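Local coordinates for putative sugar ABC transporter, substrate-binding protein (Clostridium phytofermentans, PDB 4WZZ) that binds L-rhamnose in the cleft between its two lobes and probably delivers the sugar to an ABC transporter for uptake, at residues A[290-302]-A[357-371]. Sequence-based numbering, arbitrary orientation.
Sequences SCPYMFLWNPIQL and FKFEPSNIAEWAKVY. With EDO (1,2-ethanediol), chain D.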
ATOM      1  N   SER A 290     -10.929  12.080 -15.471  1.00 13.22           N
ATOM      2  CA  SER A 290     -11.711  10.996 -14.869  1.00 10.28           C
ATOM      3  C   SER A 290     -11.651  10.987 -13.350  1.00 12.71           C
ATOM      4  O   SER A 290     -12.542  10.441 -12.727  1.00  9.90           O
ATOM      5  CB  SER A 290     -11.246   9.625 -15.362  1.00 12.00           C
ATOM      6  OG  SER A 290      -9.936   9.385 -14.924  1.00 14.76           O
ATOM      7  N   CYS A 291     -10.625  11.590 -12.753  1.00 11.33           N
ATOM      8  CA  CYS A 291     -10.426  11.461 -11.316  1.00  9.29           C
ATOM      9  C   CYS A 291     -10.567  12.788 -10.577  1.00 11.34           C
ATOM     10  O   CYS A 291      -9.695  13.643 -10.636  1.00 13.02           O
ATOM     11  CB  CYS A 291      -9.031  10.890 -11.067  1.00 10.16           C
ATOM     12  SG  CYS A 291      -8.600  10.654  -9.318  1.00 10.30           S
ATOM     13  N   PRO A 292     -11.676  12.964  -9.856  1.00 10.30           N
ATOM     14  CA  PRO A 292     -11.885  14.217  -9.136  1.00 12.35           C
ATOM     15  C   PRO A 292     -10.965  14.335  -7.938  1.00 13.27           C
ATOM     16  O   PRO A 292     -10.601  15.450  -7.569  1.00 14.18           O
ATOM     17  CB  PRO A 292     -13.347  14.127  -8.676  1.00 17.59           C
ATOM     18  CG  PRO A 292     -13.926  12.989  -9.430  1.00 19.01           C
ATOM     19  CD  PRO A 292     -12.833  12.064  -9.763  1.00 11.31           C
ATOM     20  N   TYR A 293     -10.591  13.192  -7.371  1.00 11.61           N
ATOM     21  CA  TYR A 293      -9.661  13.131  -6.252  1.00 10.72           C
ATOM     22  C   TYR A 293      -9.396  11.688  -5.896  1.00 11.13           C
ATOM     23  O   TYR A 293     -10.133  10.771  -6.301  1.00 10.30           O
ATOM     24  CB  TYR A 293     -10.138  13.912  -5.019  1.00 10.34           C
ATOM     25  CG  TYR A 293     -11.501  13.526  -4.460  1.00 10.56           C
ATOM     26  CD1 TYR A 293     -12.657  14.148  -4.909  1.00 11.60           C
ATOM     27  CD2 TYR A 293     -11.622  12.581  -3.444  1.00 12.20           C
ATOM     28  CE1 TYR A 293     -13.898  13.832  -4.385  1.00 14.29           C
ATOM     29  CE2 TYR A 293     -12.881  12.267  -2.896  1.00 13.30           C
ATOM     30  CZ  TYR A 293     -14.003  12.895  -3.383  1.00 15.40           C
ATOM     31  OH  TYR A 293     -15.264  12.601  -2.882  1.00 18.25           O
HETATM   32  N   MSE A 294      -8.284  11.495  -5.202  1.00  8.83           N
HETATM   33  CA  MSE A 294      -7.885  10.155  -4.764  1.00  9.96           C
HETATM   34  C   MSE A 294      -7.072  10.310  -3.482  1.00 10.53           C
HETATM   35  O   MSE A 294      -6.966  11.418  -2.940  1.00  9.06           O
HETATM   36  CB  MSE A 294      -7.113   9.447  -5.872  1.00  8.40           C
HETATM   37  CG  MSE A 294      -5.934  10.207  -6.396  1.00 11.20           C
HETATM   38 SE   MSE A 294      -4.353   9.816  -5.324  1.00 23.08          SE
HETATM   39  CE  MSE A 294      -2.999  10.781  -6.453  1.00  9.64           C
ATOM     40  N   PHE A 295      -6.537   9.209  -2.962  1.00  8.74           N
ATOM     41  CA  PHE A 295      -5.838   9.240  -1.683  1.00  8.04           C
ATOM     42  C   PHE A 295      -4.537   8.473  -1.739  1.00  8.05           C
ATOM     43  O   PHE A 295      -4.384   7.519  -2.492  1.00  9.91           O
ATOM     44  CB  PHE A 295      -6.708   8.608  -0.581  1.00  9.23           C
ATOM     45  CG  PHE A 295      -8.060   9.233  -0.462  1.00  9.91           C
ATOM     46  CD1 PHE A 295      -9.082   8.848  -1.308  1.00 11.33           C
ATOM     47  CD2 PHE A 295      -8.307  10.217   0.481  1.00 11.44           C
ATOM     48  CE1 PHE A 295     -10.317   9.441  -1.233  1.00 18.12           C
ATOM     49  CE2 PHE A 295      -9.566  10.794   0.556  1.00 12.52           C
ATOM     50  CZ  PHE A 295     -10.543  10.409  -0.300  1.00 13.82           C
ATOM     51  N   LEU A 296      -3.601   8.869  -0.891  1.00  9.38           N
ATOM     52  CA  LEU A 296      -2.463   8.006  -0.615  1.00  8.26           C
ATOM     53  C   LEU A 296      -1.866   8.436   0.715  1.00  8.99           C
ATOM     54  O   LEU A 296      -2.615   8.741   1.656  1.00 12.03           O
ATOM     55  CB  LEU A 296      -1.452   8.023  -1.782  1.00  8.84           C
ATOM     56  CG  LEU A 296      -0.585   6.752  -1.882  1.00  8.17           C
ATOM     57  CD1 LEU A 296      -1.387   5.586  -2.449  1.00  8.48           C
ATOM     58  CD2 LEU A 296       0.684   7.008  -2.714  1.00  8.65           C
ATOM     59  N   TRP A 297      -0.541   8.465   0.776  1.00 10.05           N
ATOM     60  CA  TRP A 297       0.275   8.646   1.981  1.00 10.78           C
ATOM     61  C   TRP A 297       1.674   8.723   1.402  1.00 13.78           C
ATOM     62  O   TRP A 297       1.856   8.474   0.215  1.00 13.96           O
ATOM     63  CB  TRP A 297       0.147   7.453   2.967  1.00 12.19           C
ATOM     64  CG  TRP A 297       0.426   6.185   2.279  1.00 11.09           C
ATOM     65  CD1 TRP A 297       1.636   5.655   1.982  1.00 10.65           C
ATOM     66  CD2 TRP A 297      -0.553   5.316   1.716  1.00 10.42           C
ATOM     67  NE1 TRP A 297       1.481   4.487   1.277  1.00 11.03           N
ATOM     68  CE2 TRP A 297       0.139   4.263   1.088  1.00  8.83           C
ATOM     69  CE3 TRP A 297      -1.944   5.324   1.692  1.00 12.54           C
ATOM     70  CZ2 TRP A 297      -0.526   3.219   0.434  1.00  9.00           C
ATOM     71  CZ3 TRP A 297      -2.598   4.284   1.063  1.00 10.88           C
ATOM     72  CH2 TRP A 297      -1.889   3.255   0.427  1.00  9.01           C
ATOM     73  N   ASN A 298       2.675   9.057   2.209  1.00 14.61           N
ATOM     74  CA  ASN A 298       4.004   9.217   1.664  1.00 11.51           C
ATOM     75  C   ASN A 298       4.759   7.892   1.691  1.00 12.39           C
ATOM     76  O   ASN A 298       5.132   7.422   2.769  1.00 13.15           O
ATOM     77  CB  ASN A 298       4.770  10.299   2.446  1.00 12.13           C
ATOM     78  CG  ASN A 298       6.111  10.633   1.827  1.00 15.48           C
ATOM     79  OD1 ASN A 298       6.770   9.780   1.239  1.00 18.58           O
ATOM     80  ND2 ASN A 298       6.544  11.887   1.983  1.00 16.85           N
ATOM     81  N   PRO A 299       4.987   7.288   0.513  1.00 12.30           N
ATOM     82  CA  PRO A 299       5.645   5.970   0.498  1.00 11.14           C
ATOM     83  C   PRO A 299       7.097   6.025   0.959  1.00 11.55           C
ATOM     84  O   PRO A 299       7.643   5.036   1.456  1.00 13.82           O
ATOM     85  CB  PRO A 299       5.552   5.530  -0.960  1.00 15.54           C
ATOM     86  CG  PRO A 299       5.462   6.818  -1.731  1.00 13.82           C
ATOM     87  CD  PRO A 299       4.712   7.789  -0.851  1.00 12.46           C
ATOM     88  N   ILE A 300       7.733   7.174   0.764  1.00 12.66           N
ATOM     89  CA  ILE A 300       9.102   7.356   1.215  1.00 13.10           C
ATOM     90  C   ILE A 300       9.144   7.320   2.745  1.00 13.49           C
ATOM     91  O   ILE A 300       9.968   6.643   3.357  1.00 16.99           O
ATOM     92  CB  ILE A 300       9.693   8.677   0.704  1.00 14.84           C
ATOM     93  CG1 ILE A 300       9.635   8.713  -0.821  1.00 16.16           C
ATOM     94  CG2 ILE A 300      11.115   8.839   1.191  1.00 17.83           C
ATOM     95  CD1 ILE A 300      10.018  10.033  -1.409  1.00 21.01           C
ATOM     96  N   GLN A 301       8.223   8.048   3.369  1.00 14.78           N
ATOM     97  CA  GLN A 301       8.131   8.045   4.816  1.00 16.05           C
ATOM     98  C   GLN A 301       7.681   6.696   5.365  1.00 13.41           C
ATOM     99  O   GLN A 301       8.105   6.307   6.470  1.00 16.12           O
ATOM    100  CB  GLN A 301       7.203   9.167   5.294  1.00 17.57           C
ATOM    101  CG  GLN A 301       7.796  10.543   5.034  1.00 22.10           C
ATOM    102  CD  GLN A 301       6.922  11.682   5.514  1.00 24.71           C
ATOM    103  OE1 GLN A 301       5.708  11.610   5.451  1.00 24.28           O
ATOM    104  NE2 GLN A 301       7.550  12.760   5.960  1.00 30.76           N
ATOM    105  N   LEU A 302       6.865   5.956   4.607  1.00 13.81           N
ATOM    106  CA  LEU A 302       6.501   4.600   5.012  1.00 13.74           C
ATOM    107  C   LEU A 302       7.794   3.803   5.102  1.00 18.42           C
ATOM    108  O   LEU A 302       8.041   3.078   6.077  1.00 15.05           O
ATOM    109  CB  LEU A 302       5.546   3.949   4.023  1.00 13.26           C
ATOM    110  CG  LEU A 302       5.215   2.485   4.321  1.00 12.97           C
ATOM    111  CD1 LEU A 302       4.528   2.353   5.686  1.00 17.08           C
ATOM    112  CD2 LEU A 302       4.326   1.847   3.252  1.00 12.85           C
ATOM    113  N   PHE A 357      -4.105  10.736   3.058  1.00 11.54           N
ATOM    114  CA  PHE A 357      -4.071  12.103   2.542  1.00 15.31           C
ATOM    115  C   PHE A 357      -4.822  12.196   1.233  1.00 12.21           C
ATOM    116  O   PHE A 357      -4.599  11.410   0.305  1.00 11.53           O
ATOM    117  CB  PHE A 357      -2.607  12.535   2.356  1.00 16.37           C
ATOM    118  CG  PHE A 357      -2.410  14.019   2.177  1.00 19.63           C
ATOM    119  CD1 PHE A 357      -2.261  14.848   3.275  1.00 22.86           C
ATOM    120  CD2 PHE A 357      -2.302  14.560   0.911  1.00 16.68           C
ATOM    121  CE1 PHE A 357      -2.052  16.227   3.103  1.00 21.41           C
ATOM    122  CE2 PHE A 357      -2.096  15.932   0.729  1.00 21.52           C
ATOM    123  CZ  PHE A 357      -1.960  16.750   1.829  1.00 17.71           C
ATOM    124  N   LYS A 358      -5.698  13.192   1.140  1.00 12.62           N
ATOM    125  CA  LYS A 358      -6.500  13.403  -0.060  1.00 10.32           C
ATOM    126  C   LYS A 358      -5.769  14.314  -1.071  1.00 10.31           C
ATOM    127  O   LYS A 358      -5.367  15.446  -0.720  1.00 13.55           O
ATOM    128  CB  LYS A 358      -7.833  14.038   0.346  1.00 14.97           C
ATOM    129  CG  LYS A 358      -8.760  14.371  -0.786  1.00 15.07           C
ATOM    130  CD  LYS A 358     -10.048  14.956  -0.221  1.00 17.30           C
ATOM    131  CE  LYS A 358     -10.996  15.413  -1.322  1.00 22.66           C
ATOM    132  NZ  LYS A 358     -12.226  16.106  -0.763  1.00 27.13           N
ATOM    133  N   PHE A 359      -5.601  13.802  -2.283  1.00  9.64           N
ATOM    134  CA  PHE A 359      -5.031  14.535  -3.400  1.00  9.53           C
ATOM    135  C   PHE A 359      -6.156  14.960  -4.330  1.00 12.70           C
ATOM    136  O   PHE A 359      -6.959  14.134  -4.765  1.00 11.81           O
ATOM    137  CB  PHE A 359      -3.975  13.684  -4.140  1.00 10.35           C
ATOM    138  CG  PHE A 359      -2.796  13.331  -3.264  1.00  8.36           C
ATOM    139  CD1 PHE A 359      -1.829  14.289  -2.988  1.00 12.47           C
ATOM    140  CD2 PHE A 359      -2.689  12.087  -2.682  1.00 11.60           C
ATOM    141  CE1 PHE A 359      -0.770  13.996  -2.171  1.00 14.00           C
ATOM    142  CE2 PHE A 359      -1.632  11.780  -1.871  1.00 11.93           C
ATOM    143  CZ  PHE A 359      -0.671  12.739  -1.597  1.00 14.35           C
ATOM    144  N   GLU A 360      -6.229  16.248  -4.588  1.00 12.68           N
ATOM    145  CA  GLU A 360      -7.346  16.805  -5.328  1.00 12.62           C
ATOM    146  C   GLU A 360      -6.811  17.982  -6.138  1.00 14.30           C
ATOM    147  O   GLU A 360      -5.655  18.364  -6.011  1.00 14.12           O
ATOM    148  CB  GLU A 360      -8.433  17.246  -4.345  1.00 13.19           C
ATOM    149  CG  GLU A 360      -7.930  18.183  -3.261  1.00 17.73           C
ATOM    150  CD  GLU A 360      -9.050  18.672  -2.358  1.00 20.82           C
ATOM    151  OE1 GLU A 360     -10.071  19.170  -2.880  1.00 21.89           O
ATOM    152  OE2 GLU A 360      -8.899  18.561  -1.130  1.00 23.20           O
ATOM    153  N   PRO A 361      -7.652  18.579  -7.000  1.00 15.93           N
ATOM    154  CA  PRO A 361      -7.153  19.679  -7.824  1.00 14.04           C
ATOM    155  C   PRO A 361      -6.454  20.799  -7.049  1.00 16.06           C
ATOM    156  O   PRO A 361      -5.502  21.426  -7.530  1.00 19.32           O
ATOM    157  CB  PRO A 361      -8.433  20.207  -8.492  1.00 19.71           C
ATOM    158  CG  PRO A 361      -9.298  18.956  -8.615  1.00 18.22           C
ATOM    159  CD  PRO A 361      -9.003  18.133  -7.386  1.00 16.69           C
ATOM    160  N   SER A 362      -6.917  21.066  -5.838  1.00 16.23           N
ATOM    161  CA  SER A 362      -6.347  22.178  -5.082  1.00 17.90           C
ATOM    162  C   SER A 362      -4.933  21.920  -4.545  1.00 15.67           C
ATOM    163  O   SER A 362      -4.285  22.841  -4.092  1.00 17.03           O
ATOM    164  CB  SER A 362      -7.285  22.578  -3.942  1.00 21.37           C
ATOM    165  OG  SER A 362      -7.404  21.547  -2.980  1.00 21.52           O
ATOM    166  N   ASN A 363      -4.449  20.675  -4.584  1.00 14.21           N
ATOM    167  CA  ASN A 363      -3.117  20.379  -4.048  1.00 14.93           C
ATOM    168  C   ASN A 363      -2.297  19.399  -4.863  1.00 15.31           C
ATOM    169  O   ASN A 363      -1.203  19.056  -4.472  1.00 12.56           O
ATOM    170  CB  ASN A 363      -3.178  19.862  -2.597  1.00 14.58           C
ATOM    171  CG  ASN A 363      -3.812  18.478  -2.480  1.00 13.20           C
ATOM    172  OD1 ASN A 363      -4.057  17.801  -3.465  1.00 12.07           O
ATOM    173  ND2 ASN A 363      -4.027  18.041  -1.240  1.00 16.76           N
ATOM    174  N   ILE A 364      -2.791  18.956  -6.009  1.00 12.23           N
ATOM    175  CA  ILE A 364      -2.144  17.824  -6.687  1.00 11.63           C
ATOM    176  C   ILE A 364      -0.779  18.195  -7.264  1.00 13.76           C
ATOM    177  O   ILE A 364       0.166  17.424  -7.147  1.00 13.47           O
ATOM    178  CB  ILE A 364      -3.084  17.201  -7.771  1.00  9.84           C
ATOM    179  CG1 ILE A 364      -2.413  16.052  -8.533  1.00 11.82           C
ATOM    180  CG2 ILE A 364      -3.547  18.268  -8.776  1.00 12.47           C
ATOM    181  CD1 ILE A 364      -2.029  14.913  -7.676  1.00  9.92           C
ATOM    182  N   ALA A 365      -0.652  19.378  -7.862  1.00 11.91           N
ATOM    183  CA  ALA A 365       0.559  19.684  -8.603  1.00 17.72           C
ATOM    184  C   ALA A 365       1.778  19.760  -7.678  1.00 15.83           C
ATOM    185  O   ALA A 365       2.857  19.264  -8.019  1.00 14.37           O
ATOM    186  CB  ALA A 365       0.384  20.970  -9.401  1.00 17.16           C
ATOM    187  N   GLU A 366       1.612  20.353  -6.497  1.00 16.43           N
ATOM    188  CA  GLU A 366       2.754  20.508  -5.577  1.00 15.07           C
ATOM    189  C   GLU A 366       3.247  19.145  -5.097  1.00 18.21           C
ATOM    190  O   GLU A 366       4.447  18.930  -4.960  1.00 18.66           O
ATOM    191  CB  GLU A 366       2.406  21.436  -4.400  1.00 16.56           C
ATOM    192  CG  GLU A 366       1.353  20.878  -3.461  1.00 17.67           C
ATOM    193  CD  GLU A 366       0.634  21.939  -2.681  1.00 29.03           C
ATOM    194  OE1 GLU A 366       0.897  22.057  -1.467  1.00 35.26           O
ATOM    195  OE2 GLU A 366      -0.206  22.656  -3.270  1.00 18.09           O
ATOM    196  N   TRP A 367       2.326  18.194  -4.901  1.00 13.14           N
ATOM    197  CA  TRP A 367       2.702  16.886  -4.400  1.00 13.43           C
ATOM    198  C   TRP A 367       3.261  15.977  -5.479  1.00 11.28           C
ATOM    199  O   TRP A 367       3.950  15.007  -5.166  1.00 13.82           O
ATOM    200  CB  TRP A 367       1.530  16.217  -3.671  1.00 13.47           C
ATOM    201  CG  TRP A 367       1.291  16.825  -2.328  1.00 13.61           C
ATOM    202  CD1 TRP A 367       0.380  17.774  -2.015  1.00 13.64           C
ATOM    203  CD2 TRP A 367       2.004  16.537  -1.106  1.00 14.77           C
ATOM    204  NE1 TRP A 367       0.470  18.104  -0.685  1.00 15.28           N
ATOM    205  CE2 TRP A 367       1.460  17.360  -0.103  1.00 14.04           C
ATOM    206  CE3 TRP A 367       3.036  15.657  -0.772  1.00 16.83           C
ATOM    207  CZ2 TRP A 367       1.907  17.334   1.223  1.00 16.88           C
ATOM    208  CZ3 TRP A 367       3.481  15.637   0.551  1.00 15.83           C
ATOM    209  CH2 TRP A 367       2.925  16.476   1.525  1.00 17.87           C
ATOM    210  N   ALA A 368       2.971  16.292  -6.741  1.00 14.89           N
ATOM    211  CA  ALA A 368       3.402  15.462  -7.858  1.00 15.12           C
ATOM    212  C   ALA A 368       4.924  15.460  -7.977  1.00 16.80           C
ATOM    213  O   ALA A 368       5.494  14.553  -8.581  1.00 19.28           O
ATOM    214  CB  ALA A 368       2.778  15.944  -9.131  1.00 16.22           C
ATOM    215  N   LYS A 369       5.566  16.474  -7.406  1.00 18.91           N
ATOM    216  CA  LYS A 369       7.016  16.527  -7.408  1.00 20.96           C
ATOM    217  C   LYS A 369       7.655  15.797  -6.231  1.00 19.12           C
ATOM    218  O   LYS A 369       8.892  15.694  -6.170  1.00 24.86           O
ATOM    219  CB  LYS A 369       7.492  17.984  -7.431  1.00 25.62           C
ATOM    220  CG  LYS A 369       7.120  18.712  -8.721  1.00 36.42           C
ATOM    221  CD  LYS A 369       7.567  17.961  -9.990  1.00 40.71           C
ATOM    222  CE  LYS A 369       8.861  18.529 -10.585  1.00 43.84           C
ATOM    223  NZ  LYS A 369       9.157  17.959 -11.955  1.00 44.32           N
ATOM    224  N   VAL A 370       6.838  15.308  -5.304  1.00 16.53           N
ATOM    225  CA  VAL A 370       7.340  14.636  -4.105  1.00 13.44           C
ATOM    226  C   VAL A 370       7.330  13.114  -4.304  1.00 17.54           C
ATOM    227  O   VAL A 370       8.325  12.442  -4.034  1.00 18.58           O
ATOM    228  CB  VAL A 370       6.531  15.001  -2.849  1.00 18.70           C
ATOM    229  CG1 VAL A 370       7.211  14.471  -1.592  1.00 17.49           C
ATOM    230  CG2 VAL A 370       6.339  16.509  -2.750  1.00 22.24           C
ATOM    231  N   TYR A 371       6.218  12.570  -4.797  1.00 13.99           N
ATOM    232  CA  TYR A 371       6.169  11.149  -5.129  1.00  9.56           C
ATOM    233  C   TYR A 371       5.054  10.862  -6.123  1.00 14.20           C
ATOM    234  O   TYR A 371       5.044   9.811  -6.780  1.00 13.83           O
ATOM    235  CB  TYR A 371       6.005  10.272  -3.878  1.00 11.71           C
ATOM    236  CG  TYR A 371       4.933  10.666  -2.898  1.00 11.38           C
ATOM    237  CD1 TYR A 371       3.612  10.241  -3.060  1.00 10.72           C
ATOM    238  CD2 TYR A 371       5.239  11.426  -1.767  1.00 12.41           C
ATOM    239  CE1 TYR A 371       2.646  10.579  -2.145  1.00 13.59           C
ATOM    240  CE2 TYR A 371       4.281  11.765  -0.857  1.00 13.86           C
ATOM    241  CZ  TYR A 371       2.979  11.336  -1.034  1.00 11.05           C
ATOM    242  OH  TYR A 371       2.020  11.672  -0.090  1.00 13.30           O
ATOM    243  OXT TYR A 371       4.174  11.714  -6.281  1.00 12.80           O
TER
HETATM  244  C1  EDO D 403       1.240  13.542   2.427  1.00 26.08           C
HETATM  245  O1  EDO D 403       2.405  12.734   2.250  1.00 18.84           O
HETATM  246  C2  EDO D 403       0.977  13.669   3.921  1.00 28.67           C
HETATM  247  O2  EDO D 403       0.686  12.352   4.415  1.00 38.15           O
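Pro299 crosses the ring of the C-terminal Tyr371 obliquely, its CD over the ring centre, 3.5 Å from the centroid, a CH-pi contact. The Asn298 amide crosses the same ring near CE2, the two planes 42° apart, while its OD1 turns back to cap helix 299-315, accepting from Gln301 N and, weakly, from Ile300 N. Tyr371 OH hydrogen-bonds O1 of a 1,2-ethanediol molecule at 2.6 Å, and the diol C1 lies over one face of the Phe357 ring, offset toward its rim. Strands 294-296 and 357-359 form a two-stranded antiparallel ribbon, with Met294–Phe359 and Leu296–Phe357 as hydrogen-bonded pairs; Phe359 N reaches Met294 O at 2.8 Å. In this periplasmic-binding-protein fold, segment 290-302 runs from one lobe to the other past the sugar, which Trp297 touches. On the Phe295 side of the ribbon, Lys358 runs straight out, all its torsions anti, its CB against Phe295 CE2 and its CE and NZ over one face of Tyr293. Lys358 NZ stands 4.3 Å from the Tyr293 ring centroid, only 4° off the normal, a cation-pi contact; the Tyr293 hydroxyl is hydrogen-bonded to Asp173. On the opposite face of the ribbon, selenomethionine Met294 bends at chi2 (87°) to bring SE obliquely to the Phe359 ring, 5.1 Å from its centroid, and CE to Phe359 CB. Leu296 CB meets Phe359 CE2 at 3.8 Å.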